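Local coordinates for MAR1 Ribonuclease (PDB 2B34), which probably acts as a hydrolase of the isochorismatase family, with a substrate that is not established, at residues A[20-25]-A[107-112]; A[47-52]-A[174-179]; A[87-92]-A[116-121]; A[131-136]-A[158-163]. All blocks are in the same frame, centred on the assembly; numbering follows the deposited sequence.

Contact 1 of 4, residues A[20-25]-A[107-112]; sequences CDLQEK and VGIEAH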
loop_
_atom_site.group_PDB
_atom_site.type_symbol
_atom_site.label_atom_id
_atom_site.label_comp_id
_atom_site.label_asym_id
_atom_site.label_seq_id
_atom_site.Cartn_x
_atom_site.Cartn_y
_atom_site.Cartn_z
ATOM N N CYS A 20 0.853 -6.125 24.628
ATOM C CA CYS A 20 2.159 -5.549 24.959
ATOM C C CYS A 20 2.158 -4.125 25.490
ATOM O O CYS A 20 1.709 -3.176 24.826
ATOM C CB CYS A 20 3.243 -5.825 23.887
ATOM S SG CYS A 20 3.945 -4.488 22.919
ATOM N N ASP A 21 2.609 -4.027 26.736
ATOM C CA ASP A 21 3.049 -2.778 27.337
ATOM C C ASP A 21 1.973 -1.689 27.419
ATOM O O ASP A 21 2.283 -0.498 27.389
ATOM C CB ASP A 21 4.327 -2.286 26.628
ATOM C CG ASP A 21 5.463 -3.314 26.686
ATOM O OD1 ASP A 21 5.311 -4.349 27.372
ATOM O OD2 ASP A 21 6.511 -3.098 26.040
ATOM N N LEU A 22 0.715 -2.104 27.550
ATOM C CA LEU A 22 -0.384 -1.160 27.729
ATOM C C LEU A 22 -0.481 -0.712 29.188
ATOM O O LEU A 22 -1.374 -1.127 29.934
ATOM C CB LEU A 22 -1.703 -1.749 27.215
ATOM C CG LEU A 22 -1.878 -1.689 25.692
ATOM C CD1 LEU A 22 -3.059 -2.534 25.241
ATOM C CD2 LEU A 22 -2.028 -0.257 25.202
ATOM N N GLN A 23 0.455 0.150 29.574
ATOM C CA GLN A 23 0.642 0.527 30.967
ATOM C C GLN A 23 0.245 1.963 31.267
ATOM O O GLN A 23 0.130 2.799 30.371
ATOM C CB GLN A 23 2.091 0.300 31.394
ATOM C CG GLN A 23 2.542 -1.144 31.303
ATOM C CD GLN A 23 4.021 -1.251 31.049
ATOM O OE1 GLN A 23 4.841 -1.014 31.935
ATOM N NE2 GLN A 23 4.374 -1.605 29.830
ATOM N N GLU A 24 0.070 2.220 32.559
ATOM C CA GLU A 24 -0.478 3.461 33.090
ATOM C C GLU A 24 0.221 4.745 32.641
ATOM O O GLU A 24 -0.443 5.679 32.198
ATOM C CB GLU A 24 -0.550 3.366 34.617
ATOM C CG GLU A 24 -1.623 2.383 35.104
ATOM C CD GLU A 24 -1.432 1.924 36.544
ATOM O OE1 GLU A 24 -0.280 1.896 37.037
ATOM O OE2 GLU A 24 -2.446 1.568 37.179
ATOM N N LYS A 25 1.548 4.779 32.728
ATOM C CA LYS A 25 2.324 5.987 32.417
ATOM C C LYS A 25 2.334 6.390 30.936
ATOM O O LYS A 25 2.852 7.447 30.585
ATOM C CB LYS A 25 3.761 5.844 32.926
ATOM C CG LYS A 25 3.935 6.063 34.424
ATOM C CD LYS A 25 3.971 7.552 34.764
ATOM C CE LYS A 25 5.018 7.864 35.835
ATOM N NZ LYS A 25 6.412 7.849 35.282
ATOM N N VAL A 107 -1.964 -6.841 20.263
ATOM C CA VAL A 107 -2.450 -5.510 20.622
ATOM C C VAL A 107 -1.402 -4.804 21.483
ATOM O O VAL A 107 -0.523 -5.449 22.055
ATOM C CB VAL A 107 -3.824 -5.546 21.363
ATOM C CG1 VAL A 107 -4.883 -6.240 20.517
ATOM C CG2 VAL A 107 -3.712 -6.208 22.746
ATOM N N GLY A 108 -1.486 -3.480 21.572
ATOM C CA GLY A 108 -0.596 -2.757 22.466
ATOM C C GLY A 108 0.202 -1.653 21.823
ATOM O O GLY A 108 -0.098 -1.228 20.701
ATOM N N ILE A 109 1.230 -1.187 22.530
ATOM C CA ILE A 109 1.814 0.112 22.205
ATOM C C ILE A 109 3.309 0.215 22.016
ATOM O O ILE A 109 4.073 -0.673 22.408
ATOM C CB ILE A 109 1.358 1.234 23.159
ATOM C CG1 ILE A 109 1.492 0.794 24.619
ATOM C CG2 ILE A 109 -0.054 1.710 22.782
ATOM C CD1 ILE A 109 1.328 1.906 25.593
ATOM N N GLU A 110 3.691 1.385 21.505
ATOM C CA GLU A 110 4.833 1.572 20.638
ATOM C C GLU A 110 4.658 0.601 19.465
ATOM O O GLU A 110 5.300 -0.451 19.383
ATOM C CB GLU A 110 6.183 1.470 21.375
ATOM C CG GLU A 110 6.353 0.267 22.296
ATOM C CD GLU A 110 7.594 0.321 23.142
ATOM O OE1 GLU A 110 8.058 1.441 23.444
ATOM O OE2 GLU A 110 8.100 -0.763 23.523
ATOM N N ALA A 111 3.727 0.974 18.586
ATOM C CA ALA A 111 3.473 0.272 17.332
ATOM C C ALA A 111 4.769 0.085 16.549
ATOM O O ALA A 111 4.985 -0.954 15.938
ATOM C CB ALA A 111 2.453 1.039 16.491
ATOM N N HIS A 112 5.634 1.094 16.604
ATOM C CA HIS A 112 6.891 1.112 15.858
ATOM C C HIS A 112 8.080 0.652 16.701
ATOM O O HIS A 112 9.226 0.711 16.246
ATOM C CB HIS A 112 7.143 2.523 15.332
ATOM C CG HIS A 112 7.380 3.530 16.413
ATOM N ND1 HIS A 112 6.429 3.841 17.363
ATOM C CD2 HIS A 112 8.465 4.287 16.702
ATOM C CE1 HIS A 112 6.918 4.750 18.187
ATOM N NE2 HIS A 112 8.151 5.037 17.808
#

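Contact 2 of 4, residues A[47-52]-A[174-179]; sequences ARILSI and HPKFKE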
loop_
_atom_site.group_PDB
_atom_site.type_symbol
_atom_site.label_atom_id
_atom_site.label_comp_id
_atom_site.label_asym_id
_atom_site.label_seq_id
_atom_site.Cartn_x
_atom_site.Cartn_y
_atom_site.Cartn_z
ATOM N N ALA A 47 -10.741 -13.414 24.054
ATOM C CA ALA A 47 -9.787 -14.484 24.359
ATOM C C ALA A 47 -10.216 -15.316 25.577
ATOM O O ALA A 47 -10.106 -16.543 25.564
ATOM C CB ALA A 47 -8.383 -13.921 24.550
ATOM N N ARG A 48 -10.718 -14.645 26.614
ATOM C CA ARG A 48 -11.233 -15.320 27.812
ATOM C C ARG A 48 -12.443 -16.201 27.470
ATOM O O ARG A 48 -12.527 -17.352 27.903
ATOM C CB ARG A 48 -11.596 -14.292 28.895
ATOM C CG ARG A 48 -12.027 -14.890 30.241
ATOM C CD ARG A 48 -12.687 -13.844 31.154
ATOM N NE ARG A 48 -13.944 -13.345 30.593
ATOM C CZ ARG A 48 -14.166 -12.093 30.192
ATOM N NH1 ARG A 48 -13.227 -11.158 30.305
ATOM N NH2 ARG A 48 -15.346 -11.772 29.683
ATOM N N ILE A 49 -13.362 -15.649 26.682
ATOM C CA ILE A 49 -14.567 -16.354 26.238
ATOM C C ILE A 49 -14.224 -17.602 25.430
ATOM O O ILE A 49 -14.804 -18.671 25.646
ATOM C CB ILE A 49 -15.504 -15.415 25.412
ATOM C CG1 ILE A 49 -16.087 -14.295 26.289
ATOM C CG2 ILE A 49 -16.617 -16.200 24.703
ATOM C CD1 ILE A 49 -16.803 -14.771 27.548
ATOM N N LEU A 50 -13.264 -17.463 24.519
ATOM C CA LEU A 50 -12.906 -18.536 23.591
ATOM C C LEU A 50 -11.770 -19.428 24.088
ATOM O O LEU A 50 -11.317 -20.317 23.364
ATOM C CB LEU A 50 -12.573 -17.959 22.209
ATOM C CG LEU A 50 -13.680 -17.146 21.519
ATOM C CD1 LEU A 50 -13.139 -16.407 20.300
ATOM C CD2 LEU A 50 -14.874 -18.018 21.144
ATOM N N SER A 51 -11.330 -19.201 25.327
ATOM C CA SER A 51 -10.248 -19.979 25.955
ATOM C C SER A 51 -8.945 -19.900 25.154
ATOM O O SER A 51 -8.228 -20.894 25.009
ATOM C CB SER A 51 -10.665 -21.443 26.169
ATOM O OG SER A 51 -11.819 -21.540 26.985
ATOM N N ILE A 52 -8.658 -18.712 24.623
ATOM C CA ILE A 52 -7.420 -18.457 23.894
ATOM C C ILE A 52 -6.353 -17.978 24.877
ATOM O O ILE A 52 -6.587 -17.024 25.624
ATOM C CB ILE A 52 -7.639 -17.415 22.767
ATOM C CG1 ILE A 52 -8.510 -18.011 21.659
ATOM C CG2 ILE A 52 -6.306 -16.896 22.206
ATOM C CD1 ILE A 52 -9.110 -16.981 20.719
ATOM N N HIS A 174 -21.584 -20.889 15.964
ATOM C CA HIS A 174 -20.548 -21.205 16.949
ATOM C C HIS A 174 -21.158 -21.133 18.352
ATOM O O HIS A 174 -21.902 -20.195 18.647
ATOM C CB HIS A 174 -19.364 -20.236 16.831
ATOM C CG HIS A 174 -18.164 -20.647 17.629
ATOM N ND1 HIS A 174 -18.002 -20.315 18.958
ATOM C CD2 HIS A 174 -17.067 -21.366 17.287
ATOM C CE1 HIS A 174 -16.861 -20.815 19.400
ATOM N NE2 HIS A 174 -16.274 -21.454 18.406
ATOM N N PRO A 175 -20.857 -22.127 19.214
ATOM C CA PRO A 175 -21.455 -22.179 20.556
ATOM C C PRO A 175 -21.235 -20.913 21.388
ATOM O O PRO A 175 -22.014 -20.639 22.301
ATOM C CB PRO A 175 -20.766 -23.384 21.214
ATOM C CG PRO A 175 -19.584 -23.688 20.366
ATOM C CD PRO A 175 -19.951 -23.267 18.980
ATOM N N LYS A 176 -20.192 -20.152 21.057
ATOM C CA LYS A 176 -19.834 -18.937 21.782
ATOM C C LYS A 176 -20.072 -17.649 20.983
ATOM O O LYS A 176 -19.594 -16.582 21.372
ATOM C CB LYS A 176 -18.371 -19.012 22.243
ATOM C CG LYS A 176 -18.167 -19.495 23.680
ATOM C CD LYS A 176 -18.385 -20.993 23.845
ATOM C CE LYS A 176 -17.998 -21.453 25.248
ATOM N NZ LYS A 176 -18.827 -20.833 26.326
ATOM N N PHE A 177 -20.819 -17.744 19.882
ATOM C CA PHE A 177 -21.058 -16.590 19.005
ATOM C C PHE A 177 -21.836 -15.457 19.680
ATOM O O PHE A 177 -21.446 -14.292 19.586
ATOM C CB PHE A 177 -21.757 -17.009 17.706
ATOM C CG PHE A 177 -22.280 -15.850 16.901
ATOM C CD1 PHE A 177 -21.419 -15.073 16.131
ATOM C CD2 PHE A 177 -23.635 -15.529 16.923
ATOM C CE1 PHE A 177 -21.897 -13.996 15.392
ATOM C CE2 PHE A 177 -24.124 -14.456 16.187
ATOM C CZ PHE A 177 -23.253 -13.689 15.417
ATOM N N LYS A 178 -22.935 -15.802 20.348
ATOM C CA LYS A 178 -23.762 -14.804 21.028
ATOM C C LYS A 178 -23.007 -14.073 22.137
ATOM O O LYS A 178 -23.245 -12.888 22.378
ATOM C CB LYS A 178 -25.058 -15.429 21.558
ATOM C CG LYS A 178 -26.162 -15.538 20.513
ATOM C CD LYS A 178 -26.807 -14.178 20.247
ATOM C CE LYS A 178 -27.636 -14.187 18.977
ATOM N NZ LYS A 178 -28.027 -12.806 18.572
ATOM N N GLU A 179 -22.083 -14.773 22.790
ATOM C CA GLU A 179 -21.232 -14.156 23.805
ATOM C C GLU A 179 -20.250 -13.143 23.215
ATOM O O GLU A 179 -20.159 -12.018 23.705
ATOM C CB GLU A 179 -20.487 -15.212 24.619
ATOM C CG GLU A 179 -21.340 -15.862 25.689
ATOM C CD GLU A 179 -20.595 -16.932 26.450
ATOM O OE1 GLU A 179 -20.945 -18.121 26.286
ATOM O OE2 GLU A 179 -19.659 -16.586 27.202
#

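Contact 3 of 4, residues A[87-92]-A[116-121]; sequences FSMCIP and LQTTYD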
loop_
_atom_site.group_PDB
_atom_site.type_symbol
_atom_site.label_atom_id
_atom_site.label_comp_id
_atom_site.label_asym_id
_atom_site.label_seq_id
_atom_site.Cartn_x
_atom_site.Cartn_y
_atom_site.Cartn_z
ATOM N N PHE A 87 12.571 -4.600 24.046
ATOM C CA PHE A 87 11.347 -4.075 23.442
ATOM C C PHE A 87 10.421 -5.183 22.948
ATOM O O PHE A 87 9.196 -5.063 23.045
ATOM C CB PHE A 87 11.662 -3.057 22.340
ATOM C CG PHE A 87 12.365 -1.815 22.843
ATOM C CD1 PHE A 87 12.072 -1.287 24.100
ATOM C CD2 PHE A 87 13.309 -1.166 22.053
ATOM C CE1 PHE A 87 12.716 -0.143 24.565
ATOM C CE2 PHE A 87 13.954 -0.019 22.510
ATOM C CZ PHE A 87 13.656 0.492 23.768
ATOM N N SER A 88 11.006 -6.271 22.455
ATOM C CA SER A 88 10.216 -7.411 21.995
ATOM C C SER A 88 9.604 -8.220 23.139
ATOM O O SER A 88 10.248 -8.449 24.164
ATOM C CB SER A 88 11.056 -8.333 21.116
ATOM O OG SER A 88 10.307 -9.481 20.755
ATOM N N MET A 89 8.365 -8.665 22.931
ATOM C CA MET A 89 7.666 -9.556 23.858
ATOM C C MET A 89 8.232 -10.972 23.848
ATOM O O MET A 89 7.930 -11.768 24.737
ATOM C CB MET A 89 6.184 -9.645 23.501
ATOM C CG MET A 89 5.399 -8.382 23.717
ATOM S SD MET A 89 3.649 -8.633 23.367
ATOM C CE MET A 89 3.129 -9.585 24.800
ATOM N N CYS A 90 9.022 -11.290 22.825
ATOM C CA CYS A 90 9.583 -12.626 22.678
ATOM C C CYS A 90 10.771 -12.820 23.612
ATOM O O CYS A 90 11.935 -12.711 23.218
ATOM C CB CYS A 90 9.927 -12.918 21.217
ATOM S SG CYS A 90 8.447 -13.082 20.195
ATOM N N ILE A 91 10.435 -13.083 24.871
ATOM C CA ILE A 91 11.402 -13.358 25.923
ATOM C C ILE A 91 11.261 -14.832 26.326
ATOM O O ILE A 91 10.215 -15.434 26.072
ATOM C CB ILE A 91 11.195 -12.410 27.140
ATOM C CG1 ILE A 91 9.725 -12.409 27.593
ATOM C CG2 ILE A 91 11.679 -10.998 26.794
ATOM C CD1 ILE A 91 9.447 -11.600 28.850
ATOM N N PRO A 92 12.314 -15.425 26.935
ATOM C CA PRO A 92 12.270 -16.843 27.339
ATOM C C PRO A 92 10.940 -17.365 27.934
ATOM O O PRO A 92 10.477 -18.419 27.497
ATOM C CB PRO A 92 13.432 -16.957 28.330
ATOM C CG PRO A 92 14.430 -15.987 27.792
ATOM C CD PRO A 92 13.625 -14.820 27.253
ATOM N N LEU A 116 6.292 -3.672 16.739
ATOM C CA LEU A 116 7.084 -3.970 15.547
ATOM C C LEU A 116 8.174 -5.006 15.827
ATOM O O LEU A 116 8.305 -5.980 15.086
ATOM C CB LEU A 116 7.697 -2.694 14.950
ATOM C CG LEU A 116 8.527 -2.845 13.665
ATOM C CD1 LEU A 116 7.708 -3.497 12.546
ATOM C CD2 LEU A 116 9.093 -1.500 13.211
ATOM N N GLN A 117 8.951 -4.791 16.887
ATOM C CA GLN A 117 10.019 -5.727 17.263
ATOM C C GLN A 117 9.469 -7.102 17.634
ATOM O O GLN A 117 10.045 -8.125 17.256
ATOM C CB GLN A 117 10.885 -5.172 18.401
ATOM C CG GLN A 117 11.697 -3.913 18.056
ATOM C CD GLN A 117 12.563 -4.065 16.814
ATOM O OE1 GLN A 117 13.153 -5.121 16.570
ATOM N NE2 GLN A 117 12.645 -3.004 16.024
ATOM N N THR A 118 8.357 -7.122 18.365
ATOM C CA THR A 118 7.668 -8.380 18.681
ATOM C C THR A 118 7.240 -9.072 17.393
ATOM O O THR A 118 7.504 -10.260 17.211
ATOM C CB THR A 118 6.447 -8.162 19.613
ATOM O OG1 THR A 118 6.886 -7.582 20.844
ATOM C CG2 THR A 118 5.733 -9.478 19.913
ATOM N N THR A 119 6.592 -8.310 16.511
ATOM C CA THR A 119 6.134 -8.788 15.199
ATOM C C THR A 119 7.257 -9.467 14.405
ATOM O O THR A 119 7.082 -10.586 13.920
ATOM C CB THR A 119 5.494 -7.630 14.376
ATOM O OG1 THR A 119 4.264 -7.231 14.995
ATOM C CG2 THR A 119 5.218 -8.045 12.933
ATOM N N TYR A 120 8.402 -8.793 14.288
ATOM C CA TYR A 120 9.570 -9.346 13.591
ATOM C C TYR A 120 10.074 -10.640 14.225
ATOM O O TYR A 120 10.343 -11.618 13.522
ATOM C CB TYR A 120 10.724 -8.340 13.560
ATOM C CG TYR A 120 10.593 -7.181 12.594
ATOM C CD1 TYR A 120 9.600 -7.155 11.603
ATOM C CD2 TYR A 120 11.498 -6.116 12.650
ATOM C CE1 TYR A 120 9.504 -6.079 10.713
ATOM C CE2 TYR A 120 11.413 -5.047 11.767
ATOM C CZ TYR A 120 10.420 -5.033 10.802
ATOM O OH TYR A 120 10.352 -3.966 9.931
ATOM N N ASP A 121 10.212 -10.630 15.550
ATOM C CA ASP A 121 10.640 -11.810 16.305
ATOM C C ASP A 121 9.680 -12.987 16.123
ATOM O O ASP A 121 10.115 -14.126 15.957
ATOM C CB ASP A 121 10.782 -11.477 17.794
ATOM C CG ASP A 121 12.109 -10.821 18.130
ATOM O OD1 ASP A 121 12.927 -10.571 17.217
ATOM O OD2 ASP A 121 12.342 -10.561 19.325
HETATM O O HOH W 1 13.428 -12.457 21.024
#

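Contact 4 of 4, residues A[131-136]-A[158-163]; sequences VVVDAV and LTTSEA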
loop_
_atom_site.group_PDB
_atom_site.type_symbol
_atom_site.label_atom_id
_atom_site.label_comp_id
_atom_site.label_asym_id
_atom_site.label_seq_id
_atom_site.Cartn_x
_atom_site.Cartn_y
_atom_site.Cartn_z
ATOM N N VAL A 131 -1.970 -8.279 13.493
ATOM C CA VAL A 131 -1.856 -6.979 14.142
ATOM C C VAL A 131 -3.212 -6.286 14.127
ATOM O O VAL A 131 -3.747 -5.966 13.060
ATOM C CB VAL A 131 -0.779 -6.078 13.456
ATOM C CG1 VAL A 131 -0.677 -4.727 14.148
ATOM C CG2 VAL A 131 0.585 -6.770 13.446
ATOM N N VAL A 132 -3.762 -6.063 15.318
ATOM C CA VAL A 132 -5.065 -5.414 15.461
ATOM C C VAL A 132 -4.859 -3.904 15.443
ATOM O O VAL A 132 -4.543 -3.297 16.471
ATOM C CB VAL A 132 -5.775 -5.842 16.763
ATOM C CG1 VAL A 132 -7.214 -5.362 16.765
ATOM C CG2 VAL A 132 -5.718 -7.354 16.926
ATOM N N VAL A 133 -5.042 -3.305 14.268
ATOM C CA VAL A 133 -4.674 -1.906 14.032
ATOM C C VAL A 133 -5.466 -0.891 14.869
ATOM O O VAL A 133 -4.952 0.178 15.202
ATOM C CB VAL A 133 -4.738 -1.532 12.514
ATOM C CG1 VAL A 133 -3.743 -2.364 11.705
ATOM C CG2 VAL A 133 -6.153 -1.681 11.954
ATOM N N ASP A 134 -6.707 -1.230 15.215
ATOM C CA ASP A 134 -7.522 -0.356 16.061
ATOM C C ASP A 134 -7.271 -0.550 17.568
ATOM O O ASP A 134 -7.967 0.028 18.411
ATOM C CB ASP A 134 -9.015 -0.443 15.701
ATOM C CG ASP A 134 -9.555 -1.872 15.651
ATOM O OD1 ASP A 134 -8.775 -2.845 15.637
ATOM O OD2 ASP A 134 -10.795 -2.017 15.611
ATOM N N ALA A 135 -6.258 -1.352 17.886
ATOM C CA ALA A 135 -5.841 -1.597 19.261
ATOM C C ALA A 135 -4.326 -1.409 19.392
ATOM O O ALA A 135 -3.725 -1.779 20.409
ATOM C CB ALA A 135 -6.258 -2.998 19.692
ATOM N N VAL A 136 -3.722 -0.824 18.356
ATOM C CA VAL A 136 -2.275 -0.575 18.290
ATOM C C VAL A 136 -2.017 0.891 17.909
ATOM O O VAL A 136 -2.614 1.407 16.960
ATOM C CB VAL A 136 -1.576 -1.544 17.289
ATOM C CG1 VAL A 136 -0.129 -1.126 17.010
ATOM C CG2 VAL A 136 -1.607 -2.979 17.809
ATOM N N LEU A 158 -2.500 -7.054 8.788
ATOM C CA LEU A 158 -3.096 -5.869 9.378
ATOM C C LEU A 158 -4.605 -6.037 9.431
ATOM O O LEU A 158 -5.305 -5.850 8.436
ATOM C CB LEU A 158 -2.706 -4.610 8.592
ATOM C CG LEU A 158 -1.214 -4.328 8.376
ATOM C CD1 LEU A 158 -1.028 -3.128 7.447
ATOM C CD2 LEU A 158 -0.475 -4.115 9.700
ATOM N N THR A 159 -5.095 -6.400 10.610
ATOM C CA THR A 159 -6.499 -6.726 10.800
ATOM C C THR A 159 -7.158 -5.768 11.788
ATOM O O THR A 159 -6.492 -4.913 12.364
ATOM C CB THR A 159 -6.680 -8.205 11.242
ATOM O OG1 THR A 159 -8.077 -8.525 11.286
ATOM C CG2 THR A 159 -6.046 -8.466 12.604
ATOM N N THR A 160 -8.467 -5.909 11.971
ATOM C CA THR A 160 -9.198 -5.105 12.949
ATOM C C THR A 160 -9.854 -5.993 13.999
ATOM O O THR A 160 -10.015 -7.202 13.793
ATOM C CB THR A 160 -10.264 -4.206 12.289
ATOM O OG1 THR A 160 -11.160 -5.011 11.513
ATOM C CG2 THR A 160 -9.614 -3.162 11.390
ATOM N N SER A 161 -10.232 -5.384 15.121
ATOM C CA SER A 161 -10.808 -6.119 16.246
ATOM C C SER A 161 -12.042 -6.934 15.861
ATOM O O SER A 161 -12.119 -8.115 16.187
ATOM C CB SER A 161 -11.119 -5.183 17.418
ATOM O OG SER A 161 -11.989 -4.141 17.023
ATOM N N GLU A 162 -12.990 -6.313 15.158
ATOM C CA GLU A 162 -14.213 -7.013 14.761
ATOM C C GLU A 162 -13.941 -8.114 13.735
ATOM O O GLU A 162 -14.532 -9.197 13.812
ATOM C CB GLU A 162 -15.287 -6.044 14.257
ATOM C CG GLU A 162 -16.678 -6.664 14.260
ATOM C CD GLU A 162 -17.722 -5.795 13.596
ATOM O OE1 GLU A 162 -18.099 -4.756 14.175
ATOM O OE2 GLU A 162 -18.186 -6.169 12.498
ATOM N N ALA A 163 -13.053 -7.833 12.777
ATOM C CA ALA A 163 -12.612 -8.851 11.821
ATOM C C ALA A 163 -12.029 -10.066 12.549
ATOM O O ALA A 163 -12.320 -11.208 12.191
ATOM C CB ALA A 163 -11.596 -8.274 10.848
HETATM O O HOH W 2 -13.147 -3.322 14.282
#

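Contact 1 of 4, residues A[20-25]-A[107-112]
Ile109 lays its longer branch against the backbone just after strand 15-20 runs out. With CG1 between the backbone N and the carbonyl carbon (chi1 48°), the extended chain brings CD1 within 3.1 Å of Asp21 O, a tight fit. The shorter branch, CG2, lies 3.7 Å from Leu22 CD2. Leu22 spreads over the strand: CG sits 3.6 Å from Gly108 CA, CD1 stays beside that glycine, and CD2 reaches Ile109. Cutting Leu22 back to an alanine is likely to open a gap above Gly108 and strip Ile109 of its methyl neighbour. Cys20 joins the two strands in parallel register. Its N donates to Val107 O at 3.0 Å, and its O accepts from Ile109 N at 3.1 Å; a CB on Gly108 would run into this same carbonyl. Cys20 SG is in a disulfide with Cys114. Asp21 OD2 lies 3.8 Å from Glu110 OE2, two like charges, but its salt bridge is with Lys84. Asp21, Lys84 and Cys114 together are consistent with the Asp-Lys-Cys active site of isochorismatase relatives, in which case the disulfide to Cys20 would tie up the sulfur needed there.

Contact 2 of 4, residues A[47-52]-A[174-179]
Ile49 and Leu50, where helix 33-49 stops, pack on the turn that starts helix 177-183. The first helix ends in a Schellman motif with Ser51, at positive phi, as its C-prime residue, and Ile52 N returns to Ala47 O at 2.8 Å. In the other segment, a type I turn from His174 to Phe177 puts Lys176 at the N-cap position.

Across the contact the touching is by carbon. Ile49 CG2, anti to the backbone N, meets Lys176 CG at 3.8 Å and also lies near Glu179 CB. Leu50 CD2 touches two neighbours, Lys176 CB and His174 CE1, each at 3.8 Å, reaching the imidazole obliquely; the leucine and lysine side chains run antiparallel where they pass. Val180, further along helix 177-183, touches both Ile49 and Leu50, and Leu168 of helix 161-169 also packs on Leu50.

The side-chain bonds near the contact are made inside 174-179. Lys176 N donates to His174 ND1 at 3.0 Å, tilted 28° from the ring plane, while Pro175 CD lies over one ring face. This bond and the proline limit how the imidazole can turn. If His174 gave way to an alanine, Lys176 N would probably be left without its acceptor and Leu50 CD2 without one of its two neighbours. The lysine chain, bent at chi2 and chi4, curls back so that NZ makes a weak salt bridge to Glu179 OE1 at 3.4 Å. The other oxygen of that carboxylate, Glu179 OE2, lies against a methyl, 3.4 Å from Ile49 CD1.

Contact 3 of 4, residues A[87-92]-A[116-121]
Asp121 OD2 is gripped by a serine of the loop 87-92 and by a water. Ser88 OG donates to it at 2.7 Å, approaching from above the carboxylate plane, 37° out of it. The water donates to the same Asp121 OD2 at 2.8 Å and to Cys90 O as well, thus bridging helix and loop a second time. The serine hydroxyl also receives: Cys90 N donates to Ser88 OG at 3.0 Å, closing an ST turn. With OG anti to the backbone N (chi1 176°), one hydroxyl can fold its own loop and hold the helix at once. The remaining carboxylate oxygen, Asp121 OD1, forms a salt bridge with Arg9 of the second subunit, so this residue links loop, helix and subunit interface.

Helix 114-124 directly follows strand 103-109 of the central parallel sheet in this alpha/beta fold, and the loop between strand 81-84 and helix 95-98 lies along its side. One turn back from Asp121, Thr118 OG1 accepts a nearly straight bond from Met89 N, 2.8 Å long at 167°, while bonding to Cys114 O in its own helix. The threonine methyl turns to the methionine, with CG2 3.6 Å from Met89 CB; the two side chains cross at a slant, and the thioether goes on toward Phe18 and Leu106 of the sheet. Gln117 CB lies 4.2 Å from Ser88 CB before its chain bends at chi2 and hands its amide oxygen to Arg9 of the second subunit. Cys90 SG rests 3.7 Å from Asp121 CB.

Contact 4 of 4, residues A[131-136]-A[158-163]
Val131 and Val132 pair in parallel register with Leu158 and Thr159: Thr159 N donates to Val131 O at 2.8 Å, and Val133 N to Thr159 O at 2.9 Å, before segment 131-136 turns a corner at 133-135. That corner, a type I turn from Val132 to Ala135, swings Asp134 over the start of helix 161-169. Its CG takes the crowded position between backbone N and carbonyl carbon (chi1 51°), which directs both oxygens at Ser161. Asp134 OD1 accepts from Ser161 N at 3.0 Å through its syn lone pair. Asp134 OD2 accepts from Ser161 OG at 2.8 Å, met on the syn side but 33° out of the plane, and also from a water that Glu162 N donates to. With both oxygens engaged, the carboxylate has little freedom to rotate.

Around this clasp the packing is mostly by carbon. Val132 CG1 comes near Ser161 N, Val133 CG1 meets Leu158 CB at 4.0 Å with the side chains nearly perpendicular, and Val133 CG2 touches Thr160 CG2 at 3.8 Å. The threonine hydroxyls look outward to the third subunit, Thr159 OG1 to its Gln150 and Thr160 OG1 to its Asp143. Strands 128-137 and 157-159, joined through helix 141-154, form a classical beta-alpha-beta unit at the end of the chain's parallel sheet.

How the contacts relate
Contacts 1 and 4, their centres about 14 Å apart, share the parallel sheet: strands 103-109 and 128-137 are neighbours in it, and Gly108 N probably bonds to Ala135 O. The centre of contact 3 is about 13 Å from that of contact 1, which it touches through Met89 against Cys20. Contact 2 stands apart, its centre about 25 Å from that of contact 1 and across the chain's centre from it. Along the chain, contacts 1 and 3 interleave, contact 4 opens after both close, and contacts 3 and 4 are nested within the loop closed by contact 2. Contacts 1, 3 and 4 thus knit the sheet to its loops and helices, while contact 2 fastens helix 177-183 to helix 33-49.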